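Local structure of polyketide biosynthesis cytochrome P450 PksS (Bacillus subtilis, 4YZR) at residues Phe193-Arg205 with Glu228-Val240. The protein is a heme-dependent cytochrome P450 monooxygenase that acts on dihydrobacillaene in the biosynthesis of the antibiotic polyketide bacillaene. Numbering follows the deposited sequence.
Sequences FKDYIAKLIHDRR and EKELYSMLFLLVV. With HEM (protoporphyrin IX containing Fe), chain C.
Tyr-232 is the main bump: its ring fills a hollow on helix 183-206 lined by Lys-194, Ile-197, Ala-198 and Ile-201. Lys-194 sets CG over one face, a CH-pi contact 4.0 Å from the centroid of the Tyr-232 ring, while Glu-228 O of the preceding turn lies above the opposite face. The lysine chain then runs out past the rim beside CE2, and NZ hydrogen-bonds to Asp-83 O. Ile-201 CD1 comes in at the ring edge, 3.8 Å from Tyr-232 CE1, and Ala-198 CB reaches to 3.4 Å from the phenol OH. The fit is reciprocal, knobs-into-holes in both directions, for Ile-201 drops among Glu-228, Leu-231, Tyr-232 and Leu-235. With its CG1 beside the backbone N (chi1 -77°), Ile-201 sends CD1 to Leu-231 CB (3.9 Å) and leaves CG2 near Glu-228 OE1. In P450 terms this is helix G packed against the first half of the long helix I; the axes of segments 193-205 and 228-240 come within 10.4 Å, at 116° between their N-to-C directions. Leu-237 and Leu-238 reach the heme pocket. Ile-197 CD1 wedges between Tyr-232 and Leu-235, 4.0 Å from Leu-235 CB. Farther along helix I, Phe-193 brings CE2 to 3.8 Å from Phe-236 CA, and Val-239 CG2 lies at its ring edge; Phe-168 and Met-175 of helix 165-175 also touch Phe-193. At the other end, a bend at chi2 (88°) turns the Glu-228 carboxylate to Arg-205, whose NH2 makes a 3.0 Å salt bridge to OE1 in the guanidinium plane. A water donating hydrogen bonds to Glu-228 OE2 and Ala-198 O bridges the two helices.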
loop_
_atom_site.group_PDB
_atom_site.type_symbol
_atom_site.label_atom_id
_atom_site.label_comp_id
_atom_site.label_asym_id
_atom_site.label_seq_id
_atom_site.Cartn_x
_atom_site.Cartn_y
_atom_site.Cartn_z
ATOM N N PHE A 193 -10.139 17.678 4.430
ATOM C CA PHE A 193 -10.009 16.884 3.192
ATOM C C PHE A 193 -11.419 16.719 2.628
ATOM O O PHE A 193 -11.671 16.956 1.484
ATOM C CB PHE A 193 -9.384 15.598 3.527
ATOM C CG PHE A 193 -9.438 14.596 2.372
ATOM C CD1 PHE A 193 -8.532 14.667 1.375
ATOM C CD2 PHE A 193 -10.360 13.584 2.342
ATOM C CE1 PHE A 193 -8.557 13.749 0.332
ATOM C CE2 PHE A 193 -10.398 12.701 1.260
ATOM C CZ PHE A 193 -9.484 12.812 0.278
ATOM N N LYS A 194 -12.357 16.320 3.486
ATOM C CA LYS A 194 -13.738 16.144 3.048
ATOM C C LYS A 194 -14.384 17.348 2.487
ATOM O O LYS A 194 -15.029 17.315 1.476
ATOM C CB LYS A 194 -14.566 15.635 4.242
ATOM C CG LYS A 194 -16.035 15.453 3.895
ATOM C CD LYS A 194 -16.859 15.567 5.166
ATOM C CE LYS A 194 -18.350 15.505 4.932
ATOM N NZ LYS A 194 -18.990 14.486 5.817
ATOM N N ASP A 195 -14.154 18.508 3.134
ATOM C CA ASP A 195 -14.783 19.742 2.630
ATOM C C ASP A 195 -14.195 20.167 1.304
ATOM O O ASP A 195 -14.871 20.666 0.419
ATOM C CB ASP A 195 -14.682 20.887 3.649
ATOM C CG ASP A 195 -15.495 20.636 4.887
ATOM O OD1 ASP A 195 -16.581 20.011 4.758
ATOM O OD2 ASP A 195 -15.072 21.111 5.999
ATOM N N TYR A 196 -12.859 19.893 1.131
ATOM C CA TYR A 196 -12.227 20.225 -0.065
ATOM C C TYR A 196 -12.788 19.345 -1.220
ATOM O O TYR A 196 -13.084 19.812 -2.310
ATOM C CB TYR A 196 -10.671 20.075 0.077
ATOM C CG TYR A 196 -9.950 20.299 -1.145
ATOM C CD1 TYR A 196 -9.702 21.568 -1.677
ATOM C CD2 TYR A 196 -9.396 19.223 -1.847
ATOM C CE1 TYR A 196 -9.017 21.701 -2.879
ATOM C CE2 TYR A 196 -8.701 19.356 -2.972
ATOM C CZ TYR A 196 -8.503 20.616 -3.566
ATOM O OH TYR A 196 -7.834 20.810 -4.766
ATOM N N ILE A 197 -12.823 18.031 -0.987
ATOM C CA ILE A 197 -13.314 17.195 -2.065
ATOM C C ILE A 197 -14.792 17.377 -2.343
ATOM O O ILE A 197 -15.180 17.267 -3.467
ATOM C CB ILE A 197 -12.916 15.717 -1.856
ATOM C CG1 ILE A 197 -13.506 15.117 -0.702
ATOM C CG2 ILE A 197 -11.365 15.497 -1.940
ATOM C CD1 ILE A 197 -13.466 13.552 -0.688
ATOM N N ALA A 198 -15.529 17.788 -1.328
ATOM C CA ALA A 198 -16.976 18.068 -1.565
ATOM C C ALA A 198 -17.142 19.215 -2.539
ATOM O O ALA A 198 -17.998 19.183 -3.388
ATOM C CB ALA A 198 -17.692 18.381 -0.271
ATOM N N LYS A 199 -16.309 20.246 -2.451
ATOM C CA LYS A 199 -16.348 21.328 -3.450
ATOM C C LYS A 199 -16.010 20.856 -4.846
ATOM O O LYS A 199 -16.654 21.137 -5.836
ATOM C CB LYS A 199 -15.441 22.473 -3.065
ATOM C CG LYS A 199 -15.399 23.592 -4.125
ATOM C CD LYS A 199 -14.390 24.676 -3.778
ATOM C CE LYS A 199 -14.024 25.554 -4.983
ATOM N NZ LYS A 199 -15.169 25.940 -5.868
ATOM N N LEU A 200 -14.964 19.994 -4.976
ATOM C CA LEU A 200 -14.627 19.479 -6.303
ATOM C C LEU A 200 -15.779 18.635 -6.821
ATOM O O LEU A 200 -16.066 18.671 -7.999
ATOM C CB LEU A 200 -13.353 18.595 -6.227
ATOM C CG LEU A 200 -12.115 19.344 -5.792
ATOM C CD1 LEU A 200 -10.869 18.444 -5.933
ATOM C CD2 LEU A 200 -11.868 20.652 -6.495
ATOM N N ILE A 201 -16.401 17.820 -5.982
ATOM C CA ILE A 201 -17.485 16.944 -6.404
ATOM C C ILE A 201 -18.657 17.823 -6.906
ATOM O O ILE A 201 -19.196 17.605 -7.983
ATOM C CB ILE A 201 -17.954 16.102 -5.254
ATOM C CG1 ILE A 201 -16.975 14.952 -4.972
ATOM C CG2 ILE A 201 -19.353 15.489 -5.513
ATOM C CD1 ILE A 201 -17.088 14.346 -3.675
ATOM N N HIS A 202 -18.959 18.840 -6.139
ATOM C CA HIS A 202 -20.083 19.752 -6.570
ATOM C C HIS A 202 -19.806 20.350 -7.907
ATOM O O HIS A 202 -20.656 20.324 -8.812
ATOM C CB HIS A 202 -20.250 20.796 -5.531
ATOM C CG HIS A 202 -21.279 21.830 -5.885
ATOM N ND1 HIS A 202 -20.945 23.050 -6.435
ATOM C CD2 HIS A 202 -22.626 21.816 -5.776
ATOM C CE1 HIS A 202 -22.048 23.755 -6.637
ATOM N NE2 HIS A 202 -23.081 23.015 -6.269
ATOM N N ASP A 203 -18.589 20.854 -8.104
ATOM C CA ASP A 203 -18.246 21.524 -9.293
ATOM C C ASP A 203 -18.259 20.620 -10.445
ATOM O O ASP A 203 -18.730 20.989 -11.522
ATOM C CB ASP A 203 -16.892 22.229 -9.147
ATOM C CG ASP A 203 -16.907 23.351 -8.135
ATOM O OD1 ASP A 203 -17.976 23.753 -7.564
ATOM O OD2 ASP A 203 -15.783 23.823 -7.909
ATOM N N ARG A 204 -17.764 19.360 -10.273
ATOM C CA ARG A 204 -17.652 18.460 -11.394
ATOM C C ARG A 204 -18.921 17.684 -11.764
ATOM O O ARG A 204 -18.998 17.159 -12.835
ATOM C CB ARG A 204 -16.439 17.487 -11.173
ATOM C CG ARG A 204 -15.190 18.337 -11.142
ATOM C CD ARG A 204 -13.920 17.639 -10.613
ATOM N NE ARG A 204 -12.829 18.608 -10.489
ATOM C CZ ARG A 204 -11.560 18.306 -10.263
ATOM N NH1 ARG A 204 -11.202 17.019 -10.005
ATOM N NH2 ARG A 204 -10.700 19.256 -10.039
ATOM N N ARG A 205 -19.838 17.621 -10.843
ATOM C CA ARG A 205 -21.145 17.067 -11.160
ATOM C C ARG A 205 -21.789 17.986 -12.212
ATOM O O ARG A 205 -22.409 17.495 -13.165
ATOM C CB ARG A 205 -22.005 16.967 -9.927
ATOM C CG ARG A 205 -23.235 16.062 -10.144
ATOM C CD ARG A 205 -24.051 15.885 -8.886
ATOM N NE ARG A 205 -23.510 14.938 -7.878
ATOM C CZ ARG A 205 -23.047 15.267 -6.671
ATOM N NH1 ARG A 205 -22.890 16.545 -6.341
ATOM N NH2 ARG A 205 -22.675 14.319 -5.805
ATOM N N GLU A 228 -23.149 10.949 -2.117
ATOM C CA GLU A 228 -22.141 11.915 -1.685
ATOM C C GLU A 228 -21.196 11.254 -0.667
ATOM O O GLU A 228 -19.958 11.322 -0.840
ATOM C CB GLU A 228 -22.820 13.200 -1.113
ATOM C CG GLU A 228 -21.867 14.296 -0.740
ATOM C CD GLU A 228 -21.524 15.247 -1.877
ATOM O OE1 GLU A 228 -22.161 15.184 -3.006
ATOM O OE2 GLU A 228 -20.628 16.133 -1.629
ATOM N N LYS A 229 -21.688 10.630 0.387
ATOM C CA LYS A 229 -20.858 10.024 1.427
ATOM C C LYS A 229 -19.989 8.877 0.863
ATOM O O LYS A 229 -18.815 8.689 1.279
ATOM C CB LYS A 229 -21.702 9.466 2.572
ATOM C CG LYS A 229 -20.899 8.876 3.676
ATOM C CD LYS A 229 -21.732 8.643 4.922
ATOM C CE LYS A 229 -21.042 7.550 5.706
ATOM N NZ LYS A 229 -21.898 7.144 6.860
ATOM N N GLU A 230 -20.571 8.094 -0.080
ATOM C CA GLU A 230 -19.842 6.994 -0.733
ATOM C C GLU A 230 -18.682 7.591 -1.552
ATOM O O GLU A 230 -17.589 6.988 -1.586
ATOM C CB GLU A 230 -20.726 6.156 -1.615
ATOM C CG GLU A 230 -21.667 5.314 -0.798
ATOM C CD GLU A 230 -22.662 4.515 -1.542
ATOM O OE1 GLU A 230 -23.004 3.372 -1.040
ATOM O OE2 GLU A 230 -23.045 4.929 -2.648
ATOM N N LEU A 231 -18.863 8.746 -2.176
ATOM C CA LEU A 231 -17.767 9.414 -2.867
ATOM C C LEU A 231 -16.704 9.837 -1.880
ATOM O O LEU A 231 -15.484 9.644 -2.182
ATOM C CB LEU A 231 -18.300 10.613 -3.614
ATOM C CG LEU A 231 -19.108 10.340 -4.813
ATOM C CD1 LEU A 231 -19.961 11.551 -5.248
ATOM C CD2 LEU A 231 -18.318 9.827 -6.007
ATOM N N TYR A 232 -17.045 10.412 -0.754
ATOM C CA TYR A 232 -16.031 10.780 0.222
ATOM C C TYR A 232 -15.238 9.540 0.607
ATOM O O TYR A 232 -14.008 9.596 0.694
ATOM C CB TYR A 232 -16.637 11.360 1.503
ATOM C CG TYR A 232 -17.486 12.605 1.279
ATOM C CD1 TYR A 232 -17.356 13.419 0.158
ATOM C CD2 TYR A 232 -18.442 12.969 2.216
ATOM C CE1 TYR A 232 -18.152 14.603 -0.019
ATOM C CE2 TYR A 232 -19.197 14.118 2.011
ATOM C CZ TYR A 232 -19.026 14.879 0.927
ATOM O OH TYR A 232 -19.828 15.975 0.748
ATOM N N SER A 233 -15.915 8.462 0.948
ATOM C CA SER A 233 -15.232 7.247 1.385
ATOM C C SER A 233 -14.311 6.682 0.318
ATOM O O SER A 233 -13.146 6.249 0.605
ATOM C CB SER A 233 -16.243 6.112 1.798
ATOM O OG SER A 233 -16.957 6.510 2.909
ATOM N N MET A 234 -14.771 6.660 -0.931
ATOM C CA MET A 234 -14.056 6.096 -2.011
ATOM C C MET A 234 -12.813 6.932 -2.295
ATOM O O MET A 234 -11.724 6.403 -2.488
ATOM C CB MET A 234 -14.905 5.920 -3.228
ATOM C CG MET A 234 -14.265 5.116 -4.341
ATOM S SD MET A 234 -14.185 3.403 -4.089
ATOM C CE MET A 234 -15.877 2.898 -4.365
ATOM N N LEU A 235 -12.994 8.252 -2.388
ATOM C CA LEU A 235 -11.845 9.125 -2.717
ATOM C C LEU A 235 -10.852 9.112 -1.567
ATOM O O LEU A 235 -9.627 9.127 -1.797
ATOM C CB LEU A 235 -12.350 10.515 -2.981
ATOM C CG LEU A 235 -13.067 10.588 -4.318
ATOM C CD1 LEU A 235 -13.718 11.974 -4.393
ATOM C CD2 LEU A 235 -12.157 10.363 -5.475
ATOM N N PHE A 236 -11.310 9.051 -0.325
ATOM C CA PHE A 236 -10.449 8.899 0.823
ATOM C C PHE A 236 -9.557 7.644 0.668
ATOM O O PHE A 236 -8.319 7.698 0.753
ATOM C CB PHE A 236 -11.211 8.843 2.117
ATOM C CG PHE A 236 -10.370 8.533 3.337
ATOM C CD1 PHE A 236 -9.503 9.459 3.870
ATOM C CD2 PHE A 236 -10.436 7.259 3.880
ATOM C CE1 PHE A 236 -8.701 9.120 4.965
ATOM C CE2 PHE A 236 -9.639 6.943 5.004
ATOM C CZ PHE A 236 -8.771 7.858 5.467
ATOM N N LEU A 237 -10.207 6.522 0.397
ATOM C CA LEU A 237 -9.466 5.270 0.304
ATOM C C LEU A 237 -8.432 5.303 -0.825
ATOM O O LEU A 237 -7.299 4.908 -0.725
ATOM C CB LEU A 237 -10.459 4.122 0.071
ATOM C CG LEU A 237 -9.768 2.742 -0.082
ATOM C CD1 LEU A 237 -8.847 2.388 1.074
ATOM C CD2 LEU A 237 -11.002 1.833 -0.332
ATOM N N LEU A 238 -8.859 5.826 -2.006
ATOM C CA LEU A 238 -7.967 5.869 -3.149
ATOM C C LEU A 238 -6.734 6.770 -2.944
ATOM O O LEU A 238 -5.597 6.477 -3.289
ATOM C CB LEU A 238 -8.697 6.338 -4.385
ATOM C CG LEU A 238 -9.766 5.373 -4.912
ATOM C CD1 LEU A 238 -10.631 6.013 -5.971
ATOM C CD2 LEU A 238 -9.202 4.075 -5.457
ATOM N N VAL A 239 -7.011 7.963 -2.352
ATOM C CA VAL A 239 -5.933 8.857 -2.061
ATOM C C VAL A 239 -4.995 8.240 -1.015
ATOM O O VAL A 239 -3.764 8.298 -1.285
ATOM C CB VAL A 239 -6.464 10.218 -1.574
ATOM C CG1 VAL A 239 -5.353 11.071 -0.974
ATOM C CG2 VAL A 239 -7.148 10.930 -2.694
ATOM N N VAL A 240 -5.476 7.675 0.051
ATOM C CA VAL A 240 -4.588 7.081 1.067
ATOM C C VAL A 240 -3.665 5.991 0.412
ATOM O O VAL A 240 -2.416 6.025 0.507
ATOM C CB VAL A 240 -5.373 6.580 2.192
ATOM C CG1 VAL A 240 -4.575 5.655 3.105
ATOM C CG2 VAL A 240 -5.933 7.736 3.018
HETATM C CHA HEM C . -6.539 -2.979 -1.313
HETATM C CHB HEM C . -1.717 -3.299 -1.275
HETATM C CHC HEM C . -1.449 0.642 -4.110
HETATM C CHD HEM C . -6.232 1.007 -3.989
HETATM C C1A HEM C . -5.260 -3.401 -1.033
HETATM C C2A HEM C . -4.845 -4.583 -0.265
HETATM C C3A HEM C . -3.537 -4.614 -0.215
HETATM C C4A HEM C . -3.042 -3.509 -1.039
HETATM C CMA HEM C . -2.685 -5.549 0.546
HETATM C CAA HEM C . -5.813 -5.505 0.486
HETATM C CBA HEM C . -6.059 -5.071 1.858
HETATM C CGA HEM C . -7.002 -5.970 2.769
HETATM O O1A HEM C . -7.010 -5.589 3.990
HETATM O O2A HEM C . -7.497 -6.871 2.201
HETATM C C1B HEM C . -1.221 -2.243 -2.036
HETATM C C2B HEM C . 0.148 -2.006 -2.358
HETATM C C3B HEM C . 0.269 -0.911 -3.146
HETATM C C4B HEM C . -1.103 -0.439 -3.333
HETATM C CMB HEM C . 1.210 -2.878 -1.868
HETATM C CAB HEM C . 1.420 -0.243 -3.729
HETATM C CBB HEM C . 2.542 -0.853 -3.889
HETATM C C1C HEM C . -2.707 1.106 -4.389
HETATM C C2C HEM C . -3.086 2.219 -5.167
HETATM C C3C HEM C . -4.477 2.336 -5.140
HETATM C C4C HEM C . -4.930 1.285 -4.286
HETATM C CMC HEM C . -2.079 2.979 -5.990
HETATM C CAC HEM C . -5.327 3.314 -5.798
HETATM C CBC HEM C . -4.950 4.503 -6.100
HETATM C C1D HEM C . -6.762 -0.019 -3.245
HETATM C C2D HEM C . -8.164 -0.179 -2.943
HETATM C C3D HEM C . -8.241 -1.325 -2.205
HETATM C C4D HEM C . -6.879 -1.875 -2.058
HETATM C CMD HEM C . -9.307 0.682 -3.434
HETATM C CAD HEM C . -9.480 -1.987 -1.658
HETATM C CBD HEM C . -10.070 -2.981 -2.609
HETATM C CGD HEM C . -11.419 -3.627 -2.163
HETATM O O1D HEM C . -11.691 -3.530 -0.962
HETATM O O2D HEM C . -12.053 -4.223 -3.055
HETATM N NA HEM C . -4.127 -2.855 -1.547
HETATM N NB HEM C . -1.957 -1.286 -2.697
HETATM N NC HEM C . -3.844 0.540 -3.881
HETATM N ND HEM C . -5.993 -1.016 -2.695
HETATM FE FE HEM C . -4.001 -1.192 -2.760
HETATM O O HOH W 1 -20.567 18.298 -2.931
#